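Local atomic coordinates of beta-fructofuranosidase (Arthrobacter, PDB entry 3WPU), a protein that belongs to the levansucrase/invertase family of carbohydrate-active enzymes, whose catalytic domain is a five-bladed beta-propeller. Residues 38-43 with 48-53; 65-68 with 73-76; 190-195 with 238-243; 250-255 with 376-381. All blocks are in the same frame, centred on the assembly; numbering follows the deposited sequence.

Contact 1 of 4, residues 38-43 with 48-53; sequences RMSDPT and ENSMPA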
loop_
_atom_site.group_PDB
_atom_site.type_symbol
_atom_site.label_atom_id
_atom_site.label_comp_id
_atom_site.label_asym_id
_atom_site.label_seq_id
_atom_site.Cartn_x
_atom_site.Cartn_y
_atom_site.Cartn_z
ATOM N N ARG A 38 25.267 5.144 -1.760
ATOM C CA ARG A 38 26.008 6.370 -1.490
ATOM C C ARG A 38 25.549 7.043 -0.204
ATOM O O ARG A 38 26.328 7.713 0.449
ATOM C CB ARG A 38 25.858 7.358 -2.662
ATOM C CG ARG A 38 26.434 6.854 -3.973
ATOM C CD ARG A 38 26.369 7.906 -5.083
ATOM N NE ARG A 38 27.296 9.012 -4.839
ATOM C CZ ARG A 38 27.190 10.224 -5.379
ATOM N NH1 ARG A 38 26.190 10.523 -6.194
ATOM N NH2 ARG A 38 28.090 11.173 -5.092
ATOM N N MET A 39 24.266 6.886 0.132
ATOM C CA MET A 39 23.676 7.529 1.282
ATOM C C MET A 39 23.996 6.769 2.563
ATOM O O MET A 39 23.799 7.302 3.636
ATOM C CB MET A 39 22.163 7.597 1.118
ATOM C CG MET A 39 21.663 8.481 -0.026
ATOM S SD MET A 39 19.970 8.039 -0.508
ATOM C CE MET A 39 19.454 7.535 1.151
ATOM N N SER A 40 24.492 5.546 2.430
ATOM C CA SER A 40 24.734 4.688 3.591
ATOM C C SER A 40 26.079 5.009 4.207
ATOM O O SER A 40 27.020 5.389 3.506
ATOM C CB SER A 40 24.683 3.222 3.162
ATOM O OG SER A 40 24.898 2.335 4.262
ATOM N N ASP A 41 26.172 4.843 5.522
ATOM C CA ASP A 41 27.375 5.173 6.276
ATOM C C ASP A 41 28.217 3.913 6.385
ATOM O O ASP A 41 27.804 2.984 7.058
ATOM C CB ASP A 41 26.993 5.656 7.675
ATOM C CG ASP A 41 28.208 5.970 8.553
ATOM O OD1 ASP A 41 29.371 5.750 8.130
ATOM O OD2 ASP A 41 27.963 6.440 9.692
ATOM N N PRO A 42 29.396 3.880 5.734
ATOM C CA PRO A 42 30.172 2.651 5.721
ATOM C C PRO A 42 30.771 2.309 7.083
ATOM O O PRO A 42 31.225 1.185 7.254
ATOM C CB PRO A 42 31.272 2.924 4.683
ATOM C CG PRO A 42 31.383 4.401 4.640
ATOM C CD PRO A 42 30.011 4.932 4.910
ATOM N N THR A 43 30.756 3.260 8.016
ATOM C CA THR A 43 31.314 3.044 9.351
ATOM C C THR A 43 30.318 2.530 10.382
ATOM O O THR A 43 30.719 2.238 11.512
ATOM C CB THR A 43 31.968 4.336 9.922
ATOM O OG1 THR A 43 30.967 5.306 10.258
ATOM C CG2 THR A 43 32.951 4.942 8.928
ATOM N N GLU A 48 23.657 -1.404 14.087
ATOM C CA GLU A 48 23.238 -0.014 14.068
ATOM C C GLU A 48 22.762 0.338 12.671
ATOM O O GLU A 48 23.183 -0.287 11.711
ATOM C CB GLU A 48 24.376 0.895 14.490
ATOM C CG GLU A 48 24.838 0.558 15.908
ATOM C CD GLU A 48 25.708 1.617 16.545
ATOM O OE1 GLU A 48 26.256 1.321 17.643
ATOM O OE2 GLU A 48 25.861 2.721 15.970
ATOM N N ASN A 49 21.848 1.291 12.587
ATOM C CA ASN A 49 21.371 1.824 11.303
ATOM C C ASN A 49 22.488 2.546 10.552
ATOM O O ASN A 49 23.216 3.345 11.144
ATOM C CB ASN A 49 20.240 2.793 11.605
ATOM C CG ASN A 49 19.567 3.323 10.366
ATOM O OD1 ASN A 49 19.523 2.673 9.329
ATOM N ND2 ASN A 49 19.009 4.505 10.494
ATOM N N SER A 50 22.616 2.263 9.251
ATOM C CA SER A 50 23.574 2.956 8.388
ATOM C C SER A 50 22.927 4.005 7.486
ATOM O O SER A 50 23.651 4.714 6.787
ATOM C CB SER A 50 24.354 1.971 7.515
ATOM O OG SER A 50 23.573 1.401 6.467
ATOM N N MET A 51 21.601 4.067 7.477
ATOM C CA MET A 51 20.866 4.969 6.562
ATOM C C MET A 51 20.585 6.290 7.258
ATOM O O MET A 51 20.577 6.365 8.494
ATOM C CB MET A 51 19.556 4.313 6.088
ATOM C CG MET A 51 19.739 2.982 5.361
ATOM S SD MET A 51 20.938 3.012 4.017
ATOM C CE MET A 51 20.063 3.954 2.750
ATOM N N PRO A 52 20.338 7.351 6.481
ATOM C CA PRO A 52 20.101 8.638 7.124
ATOM C C PRO A 52 18.806 8.632 7.931
ATOM O O PRO A 52 17.808 8.017 7.531
ATOM C CB PRO A 52 19.989 9.609 5.937
ATOM C CG PRO A 52 20.755 8.945 4.845
ATOM C CD PRO A 52 20.443 7.486 5.026
ATOM N N ALA A 53 18.824 9.308 9.075
ATOM C CA ALA A 53 17.680 9.296 9.986
ATOM C C ALA A 53 16.437 9.876 9.322
ATOM O O ALA A 53 15.318 9.408 9.562
ATOM C CB ALA A 53 18.005 10.058 11.265
HETATM O O HOH W 1 23.831 7.607 6.522
#
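M39 meets the second segment through the methyl at its tip: M39 CE lies 4.0 Å from CE of M51, the two thioether chains passing at a slant, and it also touches the ring of P52. Bending at its last torsion carries that methyl over, while the backbone of the same residue makes a separate approach, with M39 O 3.6 Å from P52 CD. A water links M39 O to S50 O by donating a hydrogen bond to each.

At S40 the contact turns polar. The hydroxyl, held anti to the backbone N (chi1 -179°), meets S50 head on, S40 OG to S50 OG at 2.7 Å. S50 OG has further hydrogen bonds with L399 N and T397 O, so this hydroxyl joins the two segments to a third loop. Alongside, S40 CB touches M51 SD at 3.8 Å.

The piece belongs to the long irregular connection between helix 30-38 and strand 72-81, in which the chain folds back on itself without forming a sheet. Its one direct backbone bond runs from D41 N to S50 O, 2.8 Å long with an angle of 150° at the hydrogen. S50 O thus accepts from an amide and a water, and S40 CA adds a CH...O approach of 3.4 Å to the same oxygen. Further along, D41 OD1 closes an Asx turn by accepting from T43 N at 2.9 Å; T43 OG1 donates to the same oxygen from the same face of the carboxylate, which restrains the rotation of that group.

Contact 2 of 4, residues 65-68 with 73-76; sequences PDMS and WVWD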
loop_
_atom_site.group_PDB
_atom_site.type_symbol
_atom_site.label_atom_id
_atom_site.label_comp_id
_atom_site.label_asym_id
_atom_site.label_seq_id
_atom_site.Cartn_x
_atom_site.Cartn_y
_atom_site.Cartn_z
ATOM N N PRO A 65 1.636 -4.110 21.417
ATOM C CA PRO A 65 0.319 -4.697 21.576
ATOM C C PRO A 65 -0.133 -5.372 20.279
ATOM O O PRO A 65 0.445 -5.140 19.186
ATOM C CB PRO A 65 -0.549 -3.499 21.898
ATOM C CG PRO A 65 0.088 -2.382 21.116
ATOM C CD PRO A 65 1.566 -2.664 21.135
ATOM N N ASP A 66 -1.156 -6.203 20.413
ATOM C CA ASP A 66 -1.776 -6.880 19.268
ATOM C C ASP A 66 -3.199 -6.368 19.054
ATOM O O ASP A 66 -4.039 -6.393 19.962
ATOM C CB ASP A 66 -1.719 -8.385 19.421
ATOM C CG ASP A 66 -2.258 -9.099 18.208
ATOM O OD1 ASP A 66 -1.446 -9.558 17.385
ATOM O OD2 ASP A 66 -3.499 -9.178 18.097
ATOM N N MET A 67 -3.470 -5.873 17.847
ATOM C CA MET A 67 -4.710 -5.181 17.569
ATOM C C MET A 67 -5.961 -6.066 17.581
ATOM O O MET A 67 -7.078 -5.562 17.742
ATOM C CB MET A 67 -4.584 -4.528 16.200
ATOM C CG MET A 67 -4.564 -5.522 15.020
ATOM S SD MET A 67 -4.125 -4.721 13.457
ATOM C CE MET A 67 -5.564 -3.754 13.011
ATOM N N SER A 68 -5.772 -7.375 17.387
ATOM C CA SER A 68 -6.892 -8.323 17.335
ATOM C C SER A 68 -6.949 -9.207 18.580
ATOM O O SER A 68 -7.702 -10.181 18.597
ATOM C CB SER A 68 -6.837 -9.187 16.065
ATOM O OG SER A 68 -5.840 -10.230 16.104
ATOM N N TRP A 73 -3.802 -13.325 12.475
ATOM C CA TRP A 73 -2.633 -12.606 11.976
ATOM C C TRP A 73 -3.176 -11.551 11.040
ATOM O O TRP A 73 -4.034 -11.853 10.235
ATOM C CB TRP A 73 -1.696 -13.488 11.168
ATOM C CG TRP A 73 -1.015 -14.635 11.886
ATOM C CD1 TRP A 73 -1.183 -15.950 11.623
ATOM C CD2 TRP A 73 -0.008 -14.548 12.899
ATOM N NE1 TRP A 73 -0.350 -16.713 12.445
ATOM C CE2 TRP A 73 0.380 -15.862 13.220
ATOM C CE3 TRP A 73 0.626 -13.485 13.553
ATOM C CZ2 TRP A 73 1.356 -16.133 14.185
ATOM C CZ3 TRP A 73 1.561 -13.760 14.525
ATOM C CH2 TRP A 73 1.932 -15.068 14.814
ATOM N N VAL A 74 -2.655 -10.342 11.155
ATOM C CA VAL A 74 -3.104 -9.222 10.320
ATOM C C VAL A 74 -1.910 -8.672 9.581
ATOM O O VAL A 74 -0.864 -8.473 10.185
ATOM C CB VAL A 74 -3.663 -8.089 11.215
ATOM C CG1 VAL A 74 -4.108 -6.918 10.353
ATOM C CG2 VAL A 74 -4.810 -8.581 12.082
ATOM N N TRP A 75 -2.054 -8.328 8.295
ATOM C CA TRP A 75 -0.970 -7.600 7.628
ATOM C C TRP A 75 -1.529 -6.490 6.762
ATOM O O TRP A 75 -2.100 -5.540 7.344
ATOM C CB TRP A 75 0.099 -8.494 6.970
ATOM C CG TRP A 75 -0.247 -9.499 5.829
ATOM C CD1 TRP A 75 0.304 -9.487 4.571
ATOM C CD2 TRP A 75 -1.107 -10.665 5.858
ATOM N NE1 TRP A 75 -0.146 -10.526 3.834
ATOM C CE2 TRP A 75 -1.025 -11.266 4.583
ATOM C CE3 TRP A 75 -1.925 -11.268 6.838
ATOM C CZ2 TRP A 75 -1.746 -12.411 4.246
ATOM C CZ3 TRP A 75 -2.641 -12.407 6.502
ATOM C CH2 TRP A 75 -2.539 -12.979 5.219
ATOM N N ASP A 76 -1.384 -6.550 5.448
ATOM C CA ASP A 76 -1.762 -5.386 4.621
ATOM C C ASP A 76 -3.154 -4.871 5.001
ATOM O O ASP A 76 -4.110 -5.637 5.033
ATOM C CB ASP A 76 -1.829 -5.694 3.140
ATOM C CG ASP A 76 -0.587 -6.331 2.573
ATOM O OD1 ASP A 76 0.367 -6.665 3.286
ATOM O OD2 ASP A 76 -0.600 -6.519 1.348
#
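M67 reaches V74 because its CG lies between the backbone N and the carbonyl carbon (chi1 70°) and its chain, extended at the next bond, bends only at the end (chi3 -73°), bringing the sulphur alongside the valine. The contact joins a loop of the propeller fold to strand 72-81, which pairs antiparallel with strand 93-102 in the largest mixed sheet of the chain.

M67 SD comes 3.8 Å from V74 CG1 and 4.2 Å from V74 CG2, so the sulphur addresses both branches of the fork, favouring the one that stands anti to the valine's own N. The methionine crosses the valine at about a right angle. S68 adds a looser touch, with S68 OG 4.5 Å from V74 CG2. F119 of strand 115-122 touches M67, S68 and V74, and the contact is buried.

The loop is shaped by an Asx turn. D66 OD2 accepts from S68 N at 3.0 Å, the donor standing 41° above the carboxylate plane, and the same oxygen takes a second hydrogen bond from E70 N. OD1, the other carboxylate oxygen, forms a salt bridge with R103, which also makes a cation-pi contact with W73, so loop and strand share one arginine.

V74 points toward the loop while its neighbours in sequence, W73 and W75, point away from it. Further along the strand, W75 NE1 and D76 OD2 hydrogen-bond two different hydroxyls of a glycerol, probably from the crystallisation liquor.

Contact 3 of 4, residues 190-195 with 238-243; sequences GTNIKP and QNEFFN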
loop_
_atom_site.group_PDB
_atom_site.type_symbol
_atom_site.label_atom_id
_atom_site.label_comp_id
_atom_site.label_asym_id
_atom_site.label_seq_id
_atom_site.Cartn_x
_atom_site.Cartn_y
_atom_site.Cartn_z
ATOM N N GLY A 190 3.464 -29.228 -2.923
ATOM C CA GLY A 190 3.684 -27.787 -3.021
ATOM C C GLY A 190 4.101 -27.257 -4.384
ATOM O O GLY A 190 4.155 -26.038 -4.577
ATOM N N THR A 191 4.404 -28.144 -5.333
ATOM C CA THR A 191 4.818 -27.703 -6.670
ATOM C C THR A 191 3.592 -27.370 -7.511
ATOM O O THR A 191 2.495 -27.874 -7.249
ATOM C CB THR A 191 5.679 -28.748 -7.421
ATOM O OG1 THR A 191 4.878 -29.879 -7.782
ATOM C CG2 THR A 191 6.873 -29.199 -6.569
ATOM N N ASN A 192 3.805 -26.534 -8.525
ATOM C CA ASN A 192 2.745 -26.076 -9.409
ATOM C C ASN A 192 2.320 -27.113 -10.433
ATOM O O ASN A 192 3.160 -27.779 -11.059
ATOM C CB ASN A 192 3.195 -24.832 -10.194
ATOM C CG ASN A 192 3.228 -23.554 -9.360
ATOM O OD1 ASN A 192 3.770 -22.545 -9.814
ATOM N ND2 ASN A 192 2.639 -23.572 -8.174
ATOM N N ILE A 193 1.014 -27.227 -10.621
ATOM C CA ILE A 193 0.425 -27.927 -11.756
ATOM C C ILE A 193 0.453 -26.965 -12.941
ATOM O O ILE A 193 0.800 -27.356 -14.059
ATOM C CB ILE A 193 -1.005 -28.400 -11.422
ATOM C CG1 ILE A 193 -0.922 -29.538 -10.394
ATOM C CG2 ILE A 193 -1.785 -28.819 -12.666
ATOM C CD1 ILE A 193 -2.186 -29.756 -9.596
ATOM N N LYS A 194 0.119 -25.697 -12.676
ATOM C CA LYS A 194 0.253 -24.618 -13.657
ATOM C C LYS A 194 0.525 -23.322 -12.865
ATOM O O LYS A 194 0.425 -23.323 -11.639
ATOM C CB LYS A 194 -1.011 -24.478 -14.531
ATOM C CG LYS A 194 -2.294 -24.123 -13.784
ATOM C CD LYS A 194 -3.393 -23.632 -14.724
ATOM C CE LYS A 194 -4.565 -23.025 -13.963
ATOM N NZ LYS A 194 -5.567 -22.398 -14.875
ATOM N N PRO A 195 0.871 -22.228 -13.549
ATOM C CA PRO A 195 1.108 -20.991 -12.793
ATOM C C PRO A 195 -0.146 -20.514 -12.055
ATOM O O PRO A 195 -1.260 -20.758 -12.492
ATOM C CB PRO A 195 1.523 -19.996 -13.887
ATOM C CG PRO A 195 2.089 -20.860 -14.975
ATOM C CD PRO A 195 1.233 -22.079 -14.970
ATOM N N GLN A 238 4.930 -16.171 -19.319
ATOM C CA GLN A 238 6.201 -15.457 -19.386
ATOM C C GLN A 238 7.046 -15.716 -18.144
ATOM O O GLN A 238 8.258 -15.768 -18.220
ATOM C CB GLN A 238 5.954 -13.975 -19.609
ATOM C CG GLN A 238 5.486 -13.685 -21.026
ATOM C CD GLN A 238 4.905 -12.295 -21.211
ATOM O OE1 GLN A 238 4.406 -11.688 -20.267
ATOM N NE2 GLN A 238 5.009 -11.756 -22.439
ATOM N N ASN A 239 6.389 -15.923 -17.007
ATOM C CA ASN A 239 7.079 -16.160 -15.741
ATOM C C ASN A 239 6.100 -16.782 -14.768
ATOM O O ASN A 239 5.145 -16.152 -14.355
ATOM C CB ASN A 239 7.597 -14.821 -15.196
ATOM C CG ASN A 239 8.146 -14.899 -13.789
ATOM O OD1 ASN A 239 8.378 -15.983 -13.230
ATOM N ND2 ASN A 239 8.347 -13.716 -13.184
ATOM N N GLU A 240 6.377 -18.009 -14.348
ATOM C CA GLU A 240 5.517 -18.752 -13.459
ATOM C C GLU A 240 5.175 -18.001 -12.176
ATOM O O GLU A 240 4.123 -18.216 -11.577
ATOM C CB GLU A 240 6.263 -20.049 -13.102
ATOM C CG GLU A 240 5.640 -20.899 -12.042
ATOM C CD GLU A 240 6.200 -22.305 -12.076
ATOM O OE1 GLU A 240 7.355 -22.491 -12.526
ATOM O OE2 GLU A 240 5.460 -23.215 -11.662
ATOM N N PHE A 241 6.104 -17.163 -11.744
ATOM C CA PHE A 241 5.993 -16.429 -10.489
ATOM C C PHE A 241 5.882 -14.937 -10.716
ATOM O O PHE A 241 6.287 -14.129 -9.866
ATOM C CB PHE A 241 7.177 -16.761 -9.606
ATOM C CG PHE A 241 7.258 -18.220 -9.270
ATOM C CD1 PHE A 241 6.256 -18.821 -8.516
ATOM C CD2 PHE A 241 8.299 -19.005 -9.744
ATOM C CE1 PHE A 241 6.303 -20.178 -8.217
ATOM C CE2 PHE A 241 8.359 -20.362 -9.443
ATOM C CZ PHE A 241 7.356 -20.946 -8.683
ATOM N N PHE A 242 5.255 -14.577 -11.831
ATOM C CA PHE A 242 4.924 -13.193 -12.123
ATOM C C PHE A 242 4.119 -12.541 -11.010
ATOM O O PHE A 242 3.378 -13.215 -10.310
ATOM C CB PHE A 242 4.140 -13.077 -13.443
ATOM C CG PHE A 242 2.688 -13.518 -13.371
ATOM C CD1 PHE A 242 1.670 -12.590 -13.568
ATOM C CD2 PHE A 242 2.326 -14.855 -13.159
ATOM C CE1 PHE A 242 0.348 -12.981 -13.564
ATOM C CE2 PHE A 242 0.996 -15.247 -13.122
ATOM C CZ PHE A 242 -0.002 -14.310 -13.333
ATOM N N ASN A 243 4.282 -11.226 -10.873
ATOM C CA ASN A 243 3.548 -10.399 -9.931
ATOM C C ASN A 243 2.446 -9.634 -10.629
ATOM O O ASN A 243 2.664 -9.091 -11.702
ATOM C CB ASN A 243 4.518 -9.407 -9.286
ATOM C CG ASN A 243 5.676 -10.105 -8.602
ATOM O OD1 ASN A 243 6.845 -9.967 -8.986
ATOM N ND2 ASN A 243 5.354 -10.840 -7.588
#
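E240 carries most of the meeting with N192. Starting at CB, its chain leaves with CG anti to the backbone N (chi1 172°) and stays extended from there on. E240 CG lies 3.7 Å above the plane of the F241 ring, over its centre, a CH-pi type of placement made with the next residue in its own segment. CD then brings the carboxylate up to the asparagine, which comes from the opposite direction. At the tip, E240 OE2 is 3.1 Å from N192 CB and 2.6 Å from the amide atom modelled as N192 OD1. That amide is probably turned over in the model, and once reversed the pair may be a hydrogen bond. Amide and carboxylate planes stand 48° apart. The backbone takes part too, E240 O lying 3.9 Å from P195 CB.

The glutamate is presented by a type I beta turn from N239 to F242, closed by F242 N to N239 O at 3.0 Å, and an Asx turn in which N239 OD1 accepts from F241 N overlies it. This surface contact brings together the loop between strands 174-184 and 197-210 and the loop between strands 213-226 and 245-250, with F242 packing on Y196 and on N266 of strand 260-266.

Contact 4 of 4, residues 250-255 with 376-381; sequences FEDPAH and DGIRSD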
loop_
_atom_site.group_PDB
_atom_site.type_symbol
_atom_site.label_atom_id
_atom_site.label_comp_id
_atom_site.label_asym_id
_atom_site.label_seq_id
_atom_site.Cartn_x
_atom_site.Cartn_y
_atom_site.Cartn_z
ATOM N N PHE A 250 -8.399 6.023 -7.971
ATOM C CA PHE A 250 -8.320 7.411 -7.621
ATOM C C PHE A 250 -8.792 8.241 -8.805
ATOM O O PHE A 250 -8.846 7.740 -9.921
ATOM C CB PHE A 250 -6.882 7.836 -7.308
ATOM C CG PHE A 250 -5.905 7.552 -8.413
ATOM C CD1 PHE A 250 -5.539 8.549 -9.318
ATOM C CD2 PHE A 250 -5.355 6.269 -8.585
ATOM C CE1 PHE A 250 -4.633 8.291 -10.323
ATOM C CE2 PHE A 250 -4.456 6.017 -9.592
ATOM C CZ PHE A 250 -4.096 7.022 -10.472
ATOM N N GLU A 251 -9.140 9.480 -8.501
ATOM C CA GLU A 251 -9.278 10.508 -9.510
ATOM C C GLU A 251 -8.017 11.353 -9.518
ATOM O O GLU A 251 -7.509 11.768 -8.471
ATOM C CB GLU A 251 -10.471 11.401 -9.192
ATOM C CG GLU A 251 -10.769 12.435 -10.272
ATOM C CD GLU A 251 -11.887 13.380 -9.862
ATOM O OE1 GLU A 251 -11.658 14.235 -8.992
ATOM O OE2 GLU A 251 -12.968 13.297 -10.453
ATOM N N ASP A 252 -7.538 11.637 -10.722
ATOM C CA ASP A 252 -6.440 12.548 -10.959
ATOM C C ASP A 252 -7.026 13.957 -11.079
ATOM O O ASP A 252 -7.899 14.158 -11.918
ATOM C CB ASP A 252 -5.769 12.135 -12.260
ATOM C CG ASP A 252 -4.615 13.030 -12.654
ATOM O OD1 ASP A 252 -4.167 13.874 -11.847
ATOM O OD2 ASP A 252 -4.173 12.845 -13.798
ATOM N N PRO A 253 -6.550 14.918 -10.267
ATOM C CA PRO A 253 -7.061 16.298 -10.377
ATOM C C PRO A 253 -6.934 16.852 -11.804
ATOM O O PRO A 253 -7.767 17.681 -12.246
ATOM C CB PRO A 253 -6.188 17.083 -9.386
ATOM C CG PRO A 253 -5.734 16.063 -8.391
ATOM C CD PRO A 253 -5.630 14.766 -9.130
ATOM N N ALA A 254 -5.933 16.384 -12.540
ATOM C CA ALA A 254 -5.711 16.816 -13.930
ATOM C C ALA A 254 -6.683 16.186 -14.919
ATOM O O ALA A 254 -6.739 16.606 -16.087
ATOM C CB ALA A 254 -4.278 16.547 -14.355
ATOM N N HIS A 255 -7.452 15.188 -14.471
ATOM C CA HIS A 255 -8.439 14.497 -15.313
ATOM C C HIS A 255 -9.730 14.246 -14.544
ATOM O O HIS A 255 -10.094 13.095 -14.248
ATOM C CB HIS A 255 -7.853 13.204 -15.884
ATOM C CG HIS A 255 -6.640 13.435 -16.712
ATOM N ND1 HIS A 255 -5.363 13.362 -16.201
ATOM C CD2 HIS A 255 -6.506 13.841 -17.997
ATOM C CE1 HIS A 255 -4.496 13.664 -17.147
ATOM N NE2 HIS A 255 -5.166 13.963 -18.243
ATOM N N ASP A 376 5.067 15.673 -12.549
ATOM C CA ASP A 376 4.011 16.619 -12.846
ATOM C C ASP A 376 2.691 16.026 -13.330
ATOM O O ASP A 376 1.755 16.769 -13.612
ATOM C CB ASP A 376 4.534 17.623 -13.889
ATOM C CG ASP A 376 5.549 18.591 -13.299
ATOM O OD1 ASP A 376 5.507 18.858 -12.085
ATOM O OD2 ASP A 376 6.357 19.135 -14.074
ATOM N N GLY A 377 2.621 14.707 -13.450
ATOM C CA GLY A 377 1.434 14.001 -13.896
ATOM C C GLY A 377 1.489 12.569 -13.419
ATOM O O GLY A 377 2.577 12.085 -13.031
ATOM N N ILE A 378 0.346 11.882 -13.444
ATOM C CA ILE A 378 0.326 10.452 -13.043
ATOM C C ILE A 378 1.214 9.599 -13.967
ATOM O O ILE A 378 1.832 8.617 -13.522
ATOM C CB ILE A 378 -1.098 9.876 -12.910
ATOM C CG1 ILE A 378 -1.859 9.909 -14.265
ATOM C CG2 ILE A 378 -1.837 10.682 -11.849
ATOM C CD1 ILE A 378 -3.199 9.231 -14.172
ATOM N N ARG A 379 1.303 10.000 -15.233
ATOM C CA ARG A 379 2.336 9.534 -16.148
ATOM C C ARG A 379 3.314 10.681 -16.368
ATOM O O ARG A 379 2.973 11.711 -16.960
ATOM C CB ARG A 379 1.748 9.041 -17.481
ATOM C CG ARG A 379 2.787 8.448 -18.425
ATOM C CD ARG A 379 2.265 7.922 -19.751
ATOM N NE ARG A 379 1.157 7.002 -19.553
ATOM C CZ ARG A 379 1.298 5.740 -19.155
ATOM N NH1 ARG A 379 2.502 5.234 -19.000
ATOM N NH2 ARG A 379 0.219 4.996 -18.968
ATOM N N SER A 380 4.518 10.521 -15.862
ATOM C CA SER A 380 5.527 11.547 -15.984
ATOM C C SER A 380 6.912 10.938 -15.989
ATOM O O SER A 380 7.061 9.761 -15.680
ATOM C CB SER A 380 5.343 12.566 -14.856
ATOM O OG SER A 380 5.587 11.985 -13.580
ATOM N N ASP A 381 7.938 11.729 -16.295
ATOM C CA ASP A 381 9.300 11.256 -16.104
ATOM C C ASP A 381 9.662 11.428 -14.644
ATOM O O ASP A 381 10.360 12.367 -14.241
ATOM C CB ASP A 381 10.306 11.953 -17.026
ATOM C CG ASP A 381 11.711 11.437 -16.821
ATOM O OD1 ASP A 381 11.879 10.358 -16.179
ATOM O OD2 ASP A 381 12.676 12.104 -17.242
HETATM O O HOH W 2 -1.782 13.552 -14.790
#
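I378 faces F250 and D252 from the opposite direction, and its CG2 methyl touches both. I378 CG2 is 4.0 Å from CE1 of the F250 ring, which it approaches obliquely, and 3.7 Å from CG of D252, so one methyl serves an aromatic and a carboxylate at once. The isoleucine's first torsion (chi1 62°) puts CG1 between the backbone N and the carbonyl carbon and leaves CG2 anti to that carbon; from CG1, the longer branch extends I378 CD1 to 3.8 Å from D252 OD2.

Buried beside this apolar branch, the carboxylate takes hydrogen bonds from its own turn and one more from a water. H255 ND1 donates to D252 OD2 at 2.7 Å, with the oxygen in the imidazole plane but the donor 46° above the carboxylate plane. The water, its oxygen 2.7 Å from D252 OD2, donates to that atom and in turn accepts from I378 N, which makes it the polar link between the segments. D252 OD1 takes the amide N of A254 at 3.1 Å, from above the carboxylate, to form an Asx turn within the type I turn that runs from D252 to H255. With donors at both oxygens the carboxylate is held against rotation.

F260 of strand 260-266 and F344 of strand 340-345 also touch I378. The two segments are loops at the ends of strands 245-250 and 369-375, which belong to different sheets, and an apolar seam of this kind is consistent with the joining of separate blades in the five-bladed beta-propeller of the family.

The four contacts follow one another along the chain without touching. Contact 2 borders a glycerol, held through W75 and D76. Contact 3 comes nearest to contact 2, with nearest atoms about 12 Å and centres about 29 Å apart. Contact 4 lies on the opposite side of the chain's centre from contact 2, about 33 Å between centres. Contact 1 is the most peripheral, its centre about 26 Å from that of the chain; contacts 2 and 4 are buried, contact 1 partly so, and contact 3 sits at the surface.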